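Putative 4-amino-4-deoxychorismate lyase (Thermus thermophilus, PDB 2ZGI) binds pyridoxal 5'-phosphate as a class-IV aminotransferase-fold protein and probably acts as a lyase, putatively on 4-amino-4-deoxychorismate. Local coordinates at residues D[22-27]-D[125-130]; D[26-31]-D[39-44]; D[52-57]-D[85-90]; D[131-136]-D[148-153]. All blocks are in the same frame, centred on the assembly; numbering follows the deposited sequence. Where two conformers were deposited one is given.

Contact 1: D[22-27]-D[125-130]; sequences ASVFTT and YKTGNY. With PLP (pyridoxal-5'-phosphate), chain P.
Lys126, the lysine that carries the cofactor in this class-IV pyridoxal-phosphate fold, is held along strand 24-31 where Val24 and Thr127 form a single beta bridge. Two backbone bonds flank that pair. Gly128 N gives its proton to Ser23 O at 2.8 Å, approaching from above the carbonyl plane, and Phe25 N reaches Lys126 O at 3.0 Å. The carbonyl oxygen of Lys126 also receives a CA-H...O contact from Val24.

Side chains meet mainly between Phe25 and Lys126, whose long axes cross at about a right angle. With CG between the backbone N and the carbonyl carbon (chi1 74°), the Phe25 ring is set against the lysine chain. Lys126 CG sits over one ring face in a CH-pi contact, 4.1 Å from the centroid and offset toward the rim, while Thr127 O lies at the ring edge, 3.4 Å from Phe25 CE2. The lysine then bends at chi4 (72°), which carries NZ to the cofactor. Just downstream, Thr127 OG1 accepts from Asn129 N in an ST turn, and Tyr130 brings its ring edge near PLP O3; His20 of the second subunit meets the same ring.

PLP O3 is 2.8 Å from Lys126 NZ. Lys126 NZ lies 1.8 Å from PLP C4A, modelled as a covalent bond, though longer than a C=N bond; the link that fixes the lysine end at C4A is probably the family's internal aldimine.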
loop_
_atom_site.group_PDB
_atom_site.type_symbol
_atom_site.label_atom_id
_atom_site.label_comp_id
_atom_site.label_asym_id
_atom_site.label_seq_id
_atom_site.Cartn_x
_atom_site.Cartn_y
_atom_site.Cartn_z
ATOM N N ALA D 22 8.014 23.703 -9.150
ATOM C CA ALA D 22 9.164 23.953 -8.261
ATOM C C ALA D 22 9.032 25.298 -7.547
ATOM O O ALA D 22 9.625 26.314 -7.956
ATOM C CB ALA D 22 10.476 23.848 -9.044
ATOM N N SER D 23 8.190 25.333 -6.511
ATOM C CA SER D 23 7.880 26.566 -5.789
ATOM C C SER D 23 7.431 26.233 -4.392
ATOM O O SER D 23 7.011 25.082 -4.107
ATOM C CB SER D 23 6.783 27.379 -6.512
ATOM O OG SER D 23 5.553 26.644 -6.613
ATOM N N VAL D 24 7.561 27.215 -3.501
ATOM C CA VAL D 24 6.915 27.175 -2.199
ATOM C C VAL D 24 6.053 28.406 -2.105
ATOM O O VAL D 24 6.268 29.389 -2.843
ATOM C CB VAL D 24 7.947 27.059 -1.012
ATOM C CG1 VAL D 24 8.719 25.795 -1.136
ATOM C CG2 VAL D 24 8.936 28.241 -1.028
ATOM N N PHE D 25 5.053 28.371 -1.232
ATOM C CA PHE D 25 4.114 29.466 -1.179
ATOM C C PHE D 25 3.482 29.533 0.191
ATOM O O PHE D 25 3.656 28.612 1.019
ATOM C CB PHE D 25 3.054 29.336 -2.313
ATOM C CG PHE D 25 2.016 28.239 -2.076
ATOM C CD1 PHE D 25 0.767 28.558 -1.541
ATOM C CD2 PHE D 25 2.289 26.906 -2.380
ATOM C CE1 PHE D 25 -0.198 27.566 -1.315
ATOM C CE2 PHE D 25 1.340 25.896 -2.146
ATOM C CZ PHE D 25 0.097 26.215 -1.627
ATOM N N THR D 26 2.769 30.625 0.446
ATOM C CA THR D 26 1.924 30.711 1.609
ATOM C C THR D 26 0.722 31.591 1.286
ATOM O O THR D 26 0.797 32.464 0.411
ATOM C CB THR D 26 2.703 31.216 2.850
ATOM O OG1 THR D 26 1.930 30.943 4.024
ATOM C CG2 THR D 26 2.990 32.754 2.758
ATOM N N THR D 27 -0.392 31.351 1.964
ATOM C CA THR D 27 -1.592 32.120 1.709
ATOM C C THR D 27 -2.102 32.717 3.023
ATOM O O THR D 27 -2.226 32.015 4.043
ATOM C CB THR D 27 -2.687 31.296 0.989
ATOM O OG1 THR D 27 -3.290 30.390 1.908
ATOM C CG2 THR D 27 -2.118 30.508 -0.118
ATOM N N TYR D 125 6.235 20.656 3.787
ATOM C CA TYR D 125 6.397 21.929 3.071
ATOM C C TYR D 125 5.172 22.283 2.235
ATOM O O TYR D 125 4.445 21.399 1.729
ATOM C CB TYR D 125 7.662 21.880 2.209
ATOM C CG TYR D 125 8.850 21.385 2.993
ATOM C CD1 TYR D 125 9.341 22.121 4.090
ATOM C CD2 TYR D 125 9.462 20.171 2.688
ATOM C CE1 TYR D 125 10.421 21.659 4.858
ATOM C CE2 TYR D 125 10.553 19.703 3.438
ATOM C CZ TYR D 125 11.020 20.461 4.523
ATOM O OH TYR D 125 12.074 20.020 5.278
ATOM N N LYS D 126 4.952 23.591 2.083
ATOM C CA LYS D 126 3.851 24.116 1.286
ATOM C C LYS D 126 4.406 24.410 -0.112
ATOM O O LYS D 126 4.954 25.505 -0.361
ATOM C CB LYS D 126 3.306 25.367 1.964
ATOM C CG LYS D 126 1.810 25.571 1.777
ATOM C CD LYS D 126 1.278 26.576 2.757
ATOM C CE LYS D 126 0.016 27.208 2.229
ATOM N NZ LYS D 126 -1.077 26.191 2.292
ATOM N N THR D 127 4.323 23.401 -0.997
ATOM C CA THR D 127 4.982 23.443 -2.299
ATOM C C THR D 127 4.006 23.444 -3.469
ATOM O O THR D 127 2.834 23.106 -3.318
ATOM C CB THR D 127 5.980 22.247 -2.507
ATOM O OG1 THR D 127 5.270 21.048 -2.880
ATOM C CG2 THR D 127 6.759 21.964 -1.235
ATOM N N GLY D 128 4.532 23.816 -4.635
ATOM C CA GLY D 128 3.852 23.709 -5.907
ATOM C C GLY D 128 3.562 22.293 -6.372
ATOM O O GLY D 128 2.928 22.110 -7.408
ATOM N N ASN D 129 4.021 21.289 -5.621
ATOM C CA ASN D 129 3.652 19.913 -5.945
ATOM C C ASN D 129 2.368 19.573 -5.218
ATOM O O ASN D 129 2.364 18.897 -4.168
ATOM C CB ASN D 129 4.799 18.962 -5.614
ATOM C CG ASN D 129 5.851 18.957 -6.687
ATOM O OD1 ASN D 129 6.126 19.983 -7.342
ATOM N ND2 ASN D 129 6.436 17.827 -6.898
ATOM N N TYR D 130 1.271 20.109 -5.743
ATOM C CA TYR D 130 0.043 20.211 -4.964
ATOM C C TYR D 130 -1.062 19.308 -5.561
ATOM O O TYR D 130 -2.195 19.357 -5.145
ATOM C CB TYR D 130 -0.400 21.691 -4.951
ATOM C CG TYR D 130 -1.505 22.027 -4.005
ATOM C CD1 TYR D 130 -1.295 22.036 -2.630
ATOM C CD2 TYR D 130 -2.773 22.348 -4.493
ATOM C CE1 TYR D 130 -2.328 22.347 -1.742
ATOM C CE2 TYR D 130 -3.815 22.655 -3.617
ATOM C CZ TYR D 130 -3.583 22.652 -2.248
ATOM O OH TYR D 130 -4.624 22.934 -1.388
HETATM N N1 PLP P . -2.892 21.737 4.800
HETATM C C2 PLP P . -2.361 21.968 3.581
HETATM C C2A PLP P . -2.071 20.806 2.676
HETATM C C3 PLP P . -2.105 23.278 3.163
HETATM O O3 PLP P . -1.568 23.463 1.924
HETATM C C4 PLP P . -2.371 24.335 4.042
HETATM C C4A PLP P . -2.082 25.781 3.698
HETATM C C5 PLP P . -2.888 24.061 5.306
HETATM C C6 PLP P . -3.135 22.733 5.649
HETATM C C5A PLP P . -3.238 25.150 6.298
HETATM O O4P PLP P . -2.127 25.903 6.785
HETATM P P PLP P . -2.258 27.372 7.409
HETATM O O1P PLP P . -3.076 27.255 8.671
HETATM O O2P PLP P . -2.962 28.277 6.423
HETATM O O3P PLP P . -0.807 27.678 7.586
#

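Contact 2: D[26-31]-D[39-44]; sequences TTLRAE and EEHLAR. With PLP (pyridoxal-5'-phosphate), chain P.
Thr26 and His41 join strand 24-31 to helix 38-51, which packs antiparallel against it (segment axes 176° apart, 9.0 Å at closest) and supplies one wall of the cofactor's phosphate site. The tight part is built round Thr26 OG1. Its torsion (chi1 -165°) sets OG1 opposite the backbone N and directs it at the helix, where two partners hold it: His41 ND1 at 2.8 Å, with either atom a possible donor, and Arg44 NH2, which donates at 2.8 Å close to its guanidinium plane. Leu28 closes over the imidazole, its CG over the ring face in a CH-pi contact 3.7 Å from the centroid, while Thr26 OG1 meets the ring at its edge. Thus the His41 ring is fixed by an apolar lid on one face and a polar atom in its plane.

The looser side is bridged by water. One water donates to Thr27 O and to PLP O2P and accepts weakly from Arg44 NH2; a second accepts from Arg29 N and, weakly, from His41 NE2. Farther along the strand the helix no longer reaches, and Arg29 instead grips Glu31 OE2 side-on through NE and NH2.

Arg44, bent at chi3, turns its guanidinium edge to the phosphate; PLP is also hydrogen-bonded by Ser218 OG, Ile183 N and Thr184 OG1. Arg44 NH1 donates to PLP O3P at 2.6 Å, and NH2 adds a weak bond to that same oxygen.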
loop_
_atom_site.group_PDB
_atom_site.type_symbol
_atom_site.label_atom_id
_atom_site.label_comp_id
_atom_site.label_asym_id
_atom_site.label_seq_id
_atom_site.Cartn_x
_atom_site.Cartn_y
_atom_site.Cartn_z
ATOM N N THR D 26 2.769 30.625 0.446
ATOM C CA THR D 26 1.924 30.711 1.609
ATOM C C THR D 26 0.722 31.591 1.286
ATOM O O THR D 26 0.797 32.464 0.411
ATOM C CB THR D 26 2.703 31.216 2.850
ATOM O OG1 THR D 26 1.930 30.943 4.024
ATOM C CG2 THR D 26 2.990 32.754 2.758
ATOM N N THR D 27 -0.392 31.351 1.964
ATOM C CA THR D 27 -1.592 32.120 1.709
ATOM C C THR D 27 -2.102 32.717 3.023
ATOM O O THR D 27 -2.226 32.015 4.043
ATOM C CB THR D 27 -2.687 31.296 0.989
ATOM O OG1 THR D 27 -3.290 30.390 1.908
ATOM C CG2 THR D 27 -2.118 30.508 -0.118
ATOM N N LEU D 28 -2.378 34.019 2.994
ATOM C CA LEU D 28 -2.725 34.787 4.183
ATOM C C LEU D 28 -4.092 35.401 4.023
ATOM O O LEU D 28 -4.583 35.570 2.891
ATOM C CB LEU D 28 -1.770 35.963 4.393
ATOM C CG LEU D 28 -0.270 35.760 4.467
ATOM C CD1 LEU D 28 0.291 35.802 3.063
ATOM C CD2 LEU D 28 0.356 36.859 5.366
ATOM N N ARG D 29 -4.692 35.760 5.159
ATOM C CA ARG D 29 -5.915 36.550 5.171
ATOM C C ARG D 29 -5.585 37.926 5.729
ATOM O O ARG D 29 -4.833 38.017 6.692
ATOM C CB ARG D 29 -6.990 35.874 6.025
ATOM C CG ARG D 29 -8.365 36.448 5.752
ATOM C CD ARG D 29 -9.469 35.646 6.404
ATOM N NE ARG D 29 -9.561 35.823 7.856
ATOM C CZ ARG D 29 -9.204 34.896 8.737
ATOM N NH1 ARG D 29 -8.708 33.744 8.313
ATOM N NH2 ARG D 29 -9.330 35.138 10.054
ATOM N N ALA D 30 -6.106 38.989 5.107
ATOM C CA ALA D 30 -6.010 40.341 5.670
ATOM C C ALA D 30 -7.402 40.763 6.069
ATOM O O ALA D 30 -8.354 40.528 5.314
ATOM C CB ALA D 30 -5.419 41.352 4.659
ATOM N N GLU D 31 -7.535 41.338 7.261
ATOM C CA GLU D 31 -8.824 41.830 7.706
ATOM C C GLU D 31 -8.716 43.321 7.891
ATOM O O GLU D 31 -7.826 43.794 8.603
ATOM C CB GLU D 31 -9.292 41.117 8.983
ATOM C CG GLU D 31 -9.540 39.605 8.746
ATOM C CD GLU D 31 -9.842 38.802 9.986
ATOM O OE1 GLU D 31 -9.608 39.279 11.114
ATOM O OE2 GLU D 31 -10.344 37.670 9.818
ATOM N N GLU D 39 4.265 37.832 10.285
ATOM C CA GLU D 39 5.553 37.336 10.761
ATOM C C GLU D 39 5.685 35.823 10.601
ATOM O O GLU D 39 6.679 35.339 10.098
ATOM C CB GLU D 39 5.754 37.693 12.229
ATOM C CG GLU D 39 7.177 37.434 12.700
ATOM C CD GLU D 39 7.538 38.187 13.974
ATOM O OE1 GLU D 39 6.690 38.263 14.901
ATOM O OE2 GLU D 39 8.684 38.695 14.046
ATOM N N GLU D 40 4.677 35.088 11.042
ATOM C CA GLU D 40 4.698 33.620 10.956
ATOM C C GLU D 40 4.720 33.125 9.510
ATOM O O GLU D 40 5.428 32.165 9.196
ATOM C CB GLU D 40 3.495 33.033 11.699
ATOM C CG GLU D 40 3.610 33.127 13.245
ATOM C CD GLU D 40 2.995 34.408 13.827
ATOM O OE1 GLU D 40 2.630 35.337 13.066
ATOM O OE2 GLU D 40 2.897 34.486 15.074
ATOM N N HIS D 41 3.978 33.806 8.619
ATOM C CA HIS D 41 3.921 33.390 7.204
ATOM C C HIS D 41 5.261 33.639 6.533
ATOM O O HIS D 41 5.761 32.808 5.756
ATOM C CB HIS D 41 2.806 34.139 6.460
ATOM C CG HIS D 41 1.444 33.595 6.740
ATOM N ND1 HIS D 41 0.931 32.509 6.067
ATOM C CD2 HIS D 41 0.492 33.982 7.616
ATOM C CE1 HIS D 41 -0.284 32.252 6.513
ATOM N NE2 HIS D 41 -0.572 33.125 7.463
ATOM N N LEU D 42 5.882 34.778 6.835
ATOM C CA LEU D 42 7.181 35.053 6.192
ATOM C C LEU D 42 8.298 34.155 6.732
ATOM O O LEU D 42 9.175 33.738 5.993
ATOM C CB LEU D 42 7.549 36.539 6.266
ATOM C CG LEU D 42 6.556 37.464 5.541
ATOM C CD1 LEU D 42 6.958 38.963 5.669
ATOM C CD2 LEU D 42 6.382 37.069 4.067
ATOM N N ALA D 43 8.245 33.864 8.029
ATOM C CA ALA D 43 9.155 32.905 8.668
ATOM C C ALA D 43 9.004 31.518 8.035
ATOM O O ALA D 43 9.985 30.909 7.622
ATOM C CB ALA D 43 8.865 32.833 10.148
ATOM N N ARG D 44 7.772 31.025 7.948
ATOM C CA ARG D 44 7.553 29.712 7.322
ATOM C C ARG D 44 8.022 29.664 5.866
ATOM O O ARG D 44 8.689 28.711 5.457
ATOM C CB ARG D 44 6.085 29.300 7.398
ATOM C CG ARG D 44 5.861 27.879 6.823
ATOM C CD ARG D 44 4.466 27.354 7.102
ATOM N NE ARG D 44 3.501 28.038 6.251
ATOM C CZ ARG D 44 2.184 27.860 6.304
ATOM N NH1 ARG D 44 1.643 26.999 7.188
ATOM N NH2 ARG D 44 1.409 28.567 5.483
HETATM N N1 PLP P . -2.892 21.737 4.800
HETATM C C2 PLP P . -2.361 21.968 3.581
HETATM C C2A PLP P . -2.071 20.806 2.676
HETATM C C3 PLP P . -2.105 23.278 3.163
HETATM O O3 PLP P . -1.568 23.463 1.924
HETATM C C4 PLP P . -2.371 24.335 4.042
HETATM C C4A PLP P . -2.082 25.781 3.698
HETATM C C5 PLP P . -2.888 24.061 5.306
HETATM C C6 PLP P . -3.135 22.733 5.649
HETATM C C5A PLP P . -3.238 25.150 6.298
HETATM O O4P PLP P . -2.127 25.903 6.785
HETATM P P PLP P . -2.258 27.372 7.409
HETATM O O1P PLP P . -3.076 27.255 8.671
HETATM O O2P PLP P . -2.962 28.277 6.423
HETATM O O3P PLP P . -0.807 27.678 7.586
HETATM O O HOH W 1 -1.339 29.454 4.479
HETATM O O HOH W 2 -3.050 34.722 7.634
#

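Contact 3: D[52-57]-D[85-90]; sequences LGLSYP and VGEGVR
Polar contacts between Ser55 and Glu87 hold one end of this interface. Ser55 N donates to Glu87 OE1 at 3.3 Å, meeting that oxygen on its syn side but 34° out of the carboxylate plane, and adds a weak bond to OE2. With CG of Glu87 opposite the carbonyl carbon, a bend at chi2 (-55°) brings the carboxylate to Ser55 N. Its OE2 also comes within 3.0 Å of Gly53 O; both are acceptors, so this approach is no bond. A water donates to Gly86 O at 2.9 Å; its link onward to Ser55 O is modelled too short to be trusted.

The contact ties the loop between helices 38-51 and 59-72 to the beta hairpin of strands 78-86 and 89-96. Gly53 is the C-prime residue of the Schellman motif ending the first helix, and Gly86 to Val89 form the type II turn of the hairpin.

Carbon contacts make up the remainder. The Pro57 ring meets Val85 through CD, 3.9 Å from Val85 CG2. Leu54 CD2 crosses the aliphatic part of Glu87, 4.0 Å from its CG. Two methyls also lie against backbone oxygens: Val85 CG1 is 3.4 Å from Ser55 O, and Leu54 CD1 rests near Val85 O. In one of the two conformers deposited for Arg90, Pro57 CG packs 3.5 Å from Arg90 CD, and the guanidinium beyond makes a salt bridge with Asp65 on helix 59-72.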
loop_
_atom_site.group_PDB
_atom_site.type_symbol
_atom_site.label_atom_id
_atom_site.label_comp_id
_atom_site.label_asym_id
_atom_site.label_seq_id
_atom_site.Cartn_x
_atom_site.Cartn_y
_atom_site.Cartn_z
ATOM N N LEU D 52 14.212 23.510 0.474
ATOM C CA LEU D 52 14.012 22.945 -0.829
ATOM C C LEU D 52 14.995 23.538 -1.842
ATOM O O LEU D 52 14.809 23.413 -3.056
ATOM C CB LEU D 52 12.546 23.165 -1.236
ATOM C CG LEU D 52 11.599 22.331 -0.340
ATOM C CD1 LEU D 52 10.188 22.447 -0.794
ATOM C CD2 LEU D 52 12.010 20.868 -0.309
ATOM N N GLY D 53 16.019 24.206 -1.307
ATOM C CA GLY D 53 17.092 24.828 -2.077
ATOM C C GLY D 53 16.686 25.967 -2.985
ATOM O O GLY D 53 17.333 26.181 -4.011
ATOM N N LEU D 54 15.612 26.678 -2.634
ATOM C CA LEU D 54 15.168 27.826 -3.413
ATOM C C LEU D 54 15.627 29.142 -2.773
ATOM O O LEU D 54 15.410 29.358 -1.578
ATOM C CB LEU D 54 13.636 27.813 -3.557
ATOM C CG LEU D 54 12.957 26.572 -4.154
ATOM C CD1 LEU D 54 11.462 26.630 -3.848
ATOM C CD2 LEU D 54 13.195 26.483 -5.636
ATOM N N SER D 55 16.267 30.005 -3.558
ATOM C CA SER D 55 16.622 31.365 -3.105
ATOM C C SER D 55 15.426 32.138 -2.572
ATOM O O SER D 55 14.417 32.283 -3.268
ATOM C CB SER D 55 17.246 32.170 -4.239
ATOM O OG SER D 55 18.361 31.497 -4.784
ATOM N N TYR D 56 15.543 32.621 -1.341
ATOM C CA TYR D 56 14.540 33.486 -0.713
ATOM C C TYR D 56 14.803 34.951 -1.081
ATOM O O TYR D 56 15.903 35.436 -0.886
ATOM C CB TYR D 56 14.559 33.294 0.810
ATOM C CG TYR D 56 13.446 34.061 1.501
ATOM C CD1 TYR D 56 12.115 33.770 1.227
ATOM C CD2 TYR D 56 13.726 35.109 2.385
ATOM C CE1 TYR D 56 11.087 34.465 1.831
ATOM C CE2 TYR D 56 12.687 35.829 2.996
ATOM C CZ TYR D 56 11.363 35.497 2.698
ATOM O OH TYR D 56 10.297 36.167 3.264
ATOM N N PRO D 57 13.804 35.667 -1.624
ATOM C CA PRO D 57 14.102 37.048 -2.072
ATOM C C PRO D 57 14.121 38.135 -0.974
ATOM O O PRO D 57 14.393 39.320 -1.268
ATOM C CB PRO D 57 13.003 37.320 -3.086
ATOM C CG PRO D 57 11.856 36.504 -2.590
ATOM C CD PRO D 57 12.486 35.221 -2.084
ATOM N N VAL D 85 7.400 31.683 -3.852
ATOM C CA VAL D 85 8.815 31.680 -4.169
ATOM C C VAL D 85 9.223 30.536 -5.123
ATOM O O VAL D 85 8.952 29.347 -4.868
ATOM C CB VAL D 85 9.665 31.576 -2.882
ATOM C CG1 VAL D 85 11.135 31.491 -3.213
ATOM C CG2 VAL D 85 9.393 32.794 -1.951
ATOM N N GLY D 86 9.892 30.902 -6.209
ATOM C CA GLY D 86 10.676 29.946 -6.988
ATOM C C GLY D 86 11.987 30.625 -7.353
ATOM O O GLY D 86 12.181 31.818 -7.034
ATOM N N GLU D 87 12.880 29.880 -7.999
ATOM C CA GLU D 87 14.097 30.473 -8.602
ATOM C C GLU D 87 13.758 31.569 -9.621
ATOM O O GLU D 87 13.085 31.308 -10.624
ATOM C CB GLU D 87 14.975 29.397 -9.233
ATOM C CG GLU D 87 15.486 28.342 -8.273
ATOM C CD GLU D 87 16.255 28.889 -7.047
ATOM O OE1 GLU D 87 16.339 30.119 -6.844
ATOM O OE2 GLU D 87 16.786 28.058 -6.270
ATOM N N GLY D 88 14.192 32.796 -9.325
ATOM C CA GLY D 88 13.909 33.981 -10.152
ATOM C C GLY D 88 12.448 34.410 -10.097
ATOM O O GLY D 88 11.956 35.115 -10.981
ATOM N N VAL D 89 11.733 33.970 -9.076
ATOM C CA VAL D 89 10.316 34.273 -9.003
ATOM C C VAL D 89 9.972 34.707 -7.609
ATOM O O VAL D 89 10.209 33.970 -6.638
ATOM C CB VAL D 89 9.401 33.051 -9.320
ATOM C CG1 VAL D 89 7.928 33.376 -8.966
ATOM C CG2 VAL D 89 9.532 32.638 -10.776
ATOM N N ARG D 90 9.452 35.925 -7.548
ATOM C CA ARG D 90 8.809 36.447 -6.368
ATOM C C ARG D 90 7.411 36.839 -6.819
ATOM O O ARG D 90 7.229 37.799 -7.571
ATOM C CB ARG D 90 9.582 37.652 -5.837
ATOM C CG ARG D 90 9.134 38.134 -4.475
ATOM C CD ARG D 90 10.081 39.201 -3.979
ATOM N NE ARG D 90 10.229 40.265 -4.966
ATOM C CZ ARG D 90 9.558 41.405 -4.910
ATOM N NH1 ARG D 90 8.730 41.606 -3.905
ATOM N NH2 ARG D 90 9.719 42.343 -5.833
HETATM O O HOH W 3 13.620 33.526 -5.170
#

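Contact 4: D[131-136]-D[148-153]; sequences LPYRLA and GLLLDA
Leu150 and Tyr133 both start with CG opposite their own carbonyl carbon, with chi1 at -64° in the leucine. For Leu150 this sends the branched end off strand 147-151 into the flank of helix 131-142, and chi2 (90°) then spreads the two methyls over different helix residues. The tyrosine's torsion brings its CD1 to the leucine methyls, the two side chains crossing at about a right angle.

CD1 of Leu150 touches two helix side chains, 3.7 Å from Ala136 CB and 3.9 Å from Tyr133 CD1. The Ala136 methyl is equally near the leucine's branch point, with CB 3.7 Å from Leu150 CG. The second methyl turns to the beginning of the helix: Leu150 CD2 lies 4.0 Å from Pro132 CB and 3.7 Å from Pro132 O. That carbonyl oxygen already accepts the helical bond from Ala136 N, so the methyl merely packs beside it.

The backbones draw closest at Gly148, which, with no side chain, lets its CA approach to 3.7 Å from Ala136 O. From there the helix and strand diverge, their segment axes 136° apart and 8.1 Å at nearest, and Leu150 spans the widening gap. All five touching residues are buried, and they meet by van der Waals packing alone. Beyond Leu150, the Tyr133 ring touches the pyridoxal phosphate and meets Tyr130.

Helix against following strand is the packing of a beta-alpha-beta unit, here strands 111-117 and 147-151 with helix 131-142 between them, beside the cofactor pocket.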
loop_
_atom_site.group_PDB
_atom_site.type_symbol
_atom_site.label_atom_id
_atom_site.label_comp_id
_atom_site.label_asym_id
_atom_site.label_seq_id
_atom_site.Cartn_x
_atom_site.Cartn_y
_atom_site.Cartn_z
ATOM N N LEU D 131 -0.709 18.511 -6.543
ATOM C CA LEU D 131 -1.697 17.639 -7.226
ATOM C C LEU D 131 -2.470 16.666 -6.305
ATOM O O LEU D 131 -3.708 16.567 -6.400
ATOM C CB LEU D 131 -1.020 16.914 -8.383
ATOM C CG LEU D 131 -1.879 16.376 -9.524
ATOM C CD1 LEU D 131 -2.925 17.376 -9.965
ATOM C CD2 LEU D 131 -0.972 15.904 -10.663
ATOM N N PRO D 132 -1.764 15.955 -5.401
ATOM C CA PRO D 132 -2.515 15.071 -4.493
ATOM C C PRO D 132 -3.606 15.804 -3.694
ATOM O O PRO D 132 -4.696 15.262 -3.506
ATOM C CB PRO D 132 -1.432 14.528 -3.545
ATOM C CG PRO D 132 -0.141 14.597 -4.385
ATOM C CD PRO D 132 -0.310 15.872 -5.184
ATOM N N TYR D 133 -3.312 17.026 -3.237
ATOM C CA TYR D 133 -4.257 17.852 -2.501
ATOM C C TYR D 133 -5.401 18.271 -3.415
ATOM O O TYR D 133 -6.560 18.225 -3.027
ATOM C CB TYR D 133 -3.559 19.079 -1.892
ATOM C CG TYR D 133 -2.364 18.675 -1.054
ATOM C CD1 TYR D 133 -2.516 18.284 0.287
ATOM C CD2 TYR D 133 -1.090 18.640 -1.612
ATOM C CE1 TYR D 133 -1.389 17.871 1.042
ATOM C CE2 TYR D 133 0.003 18.231 -0.884
ATOM C CZ TYR D 133 -0.140 17.870 0.444
ATOM O OH TYR D 133 0.995 17.488 1.128
ATOM N N ARG D 134 -5.086 18.638 -4.642
ATOM C CA ARG D 134 -6.188 18.955 -5.593
ATOM C C ARG D 134 -7.121 17.759 -5.749
ATOM O O ARG D 134 -8.344 17.886 -5.602
ATOM C CB ARG D 134 -5.641 19.355 -6.958
ATOM C CG ARG D 134 -4.798 20.650 -6.967
ATOM C CD ARG D 134 -4.397 21.010 -8.388
ATOM N NE ARG D 134 -5.553 21.146 -9.275
ATOM C CZ ARG D 134 -6.283 22.248 -9.431
ATOM N NH1 ARG D 134 -5.987 23.379 -8.788
ATOM N NH2 ARG D 134 -7.321 22.223 -10.266
ATOM N N LEU D 135 -6.535 16.598 -6.034
ATOM C CA LEU D 135 -7.299 15.363 -6.255
ATOM C C LEU D 135 -8.124 14.959 -5.019
ATOM O O LEU D 135 -9.288 14.501 -5.153
ATOM C CB LEU D 135 -6.373 14.232 -6.710
ATOM C CG LEU D 135 -5.707 14.456 -8.059
ATOM C CD1 LEU D 135 -4.530 13.502 -8.229
ATOM C CD2 LEU D 135 -6.720 14.402 -9.285
ATOM N N ALA D 136 -7.548 15.157 -3.824
ATOM C CA ALA D 136 -8.257 14.911 -2.587
ATOM C C ALA D 136 -9.488 15.834 -2.430
ATOM O O ALA D 136 -10.584 15.366 -2.029
ATOM C CB ALA D 136 -7.309 15.018 -1.365
ATOM N N GLY D 148 -11.259 17.198 1.790
ATOM C CA GLY D 148 -10.752 15.837 1.635
ATOM C C GLY D 148 -9.527 15.662 2.494
ATOM O O GLY D 148 -8.669 16.571 2.554
ATOM N N LEU D 149 -9.460 14.511 3.178
ATOM C CA LEU D 149 -8.296 14.141 3.997
ATOM C C LEU D 149 -7.348 13.181 3.295
ATOM O O LEU D 149 -7.785 12.302 2.521
ATOM C CB LEU D 149 -8.748 13.571 5.365
ATOM C CG LEU D 149 -9.750 14.464 6.122
ATOM C CD1 LEU D 149 -10.255 13.822 7.421
ATOM C CD2 LEU D 149 -9.210 15.846 6.422
ATOM N N LEU D 150 -6.050 13.361 3.572
ATOM C CA LEU D 150 -4.957 12.597 2.963
ATOM C C LEU D 150 -4.185 11.759 4.007
ATOM O O LEU D 150 -4.193 12.078 5.191
ATOM C CB LEU D 150 -3.965 13.517 2.211
ATOM C CG LEU D 150 -4.542 14.284 0.995
ATOM C CD1 LEU D 150 -5.079 15.632 1.470
ATOM C CD2 LEU D 150 -3.525 14.424 -0.125
ATOM N N LEU D 151 -3.551 10.691 3.530
ATOM C CA LEU D 151 -2.830 9.718 4.358
ATOM C C LEU D 151 -1.327 9.859 4.199
ATOM O O LEU D 151 -0.858 10.458 3.210
ATOM C CB LEU D 151 -3.186 8.307 3.871
ATOM C CG LEU D 151 -4.691 8.019 3.793
ATOM C CD1 LEU D 151 -4.910 6.647 3.198
ATOM C CD2 LEU D 151 -5.311 8.171 5.169
ATOM N N ASP D 152 -0.581 9.309 5.161
ATOM C CA ASP D 152 0.848 9.082 4.967
ATOM C C ASP D 152 1.051 7.650 4.427
ATOM O O ASP D 152 0.071 6.938 4.117
ATOM C CB ASP D 152 1.688 9.386 6.227
ATOM C CG ASP D 152 1.461 8.403 7.372
ATOM O OD1 ASP D 152 0.770 7.374 7.187
ATOM O OD2 ASP D 152 1.991 8.689 8.465
ATOM N N ALA D 153 2.310 7.261 4.269
ATOM C CA ALA D 153 2.648 5.953 3.712
ATOM C C ALA D 153 2.074 4.818 4.545
ATOM O O ALA D 153 1.762 3.751 4.008
ATOM C CB ALA D 153 4.179 5.796 3.610
#

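From the N terminus, strand 24-31 serves two contacts. Contact 2 closes the short loop between it and helix 38-51, while contact 1 closes a much longer one to the cofactor lysine; both share Thr26 and Thr27, and Lys126 CD packs 3.4 Å from Arg44 NH2, so the lysine loop and the arginine helix meet on one strand. Contact 3 nests inside the contact 1 loop, following contact 2 in series, and reaches strand 78-86 of the same sheet: Val24 O and Val85 N stand 2.7 Å apart, probably hydrogen-bonded. Contact 4 opens directly after residue 130 and lies across the chain's centre from contact 2, about 23 Å between centres, packing the helix of a beta-alpha-beta unit on its second strand.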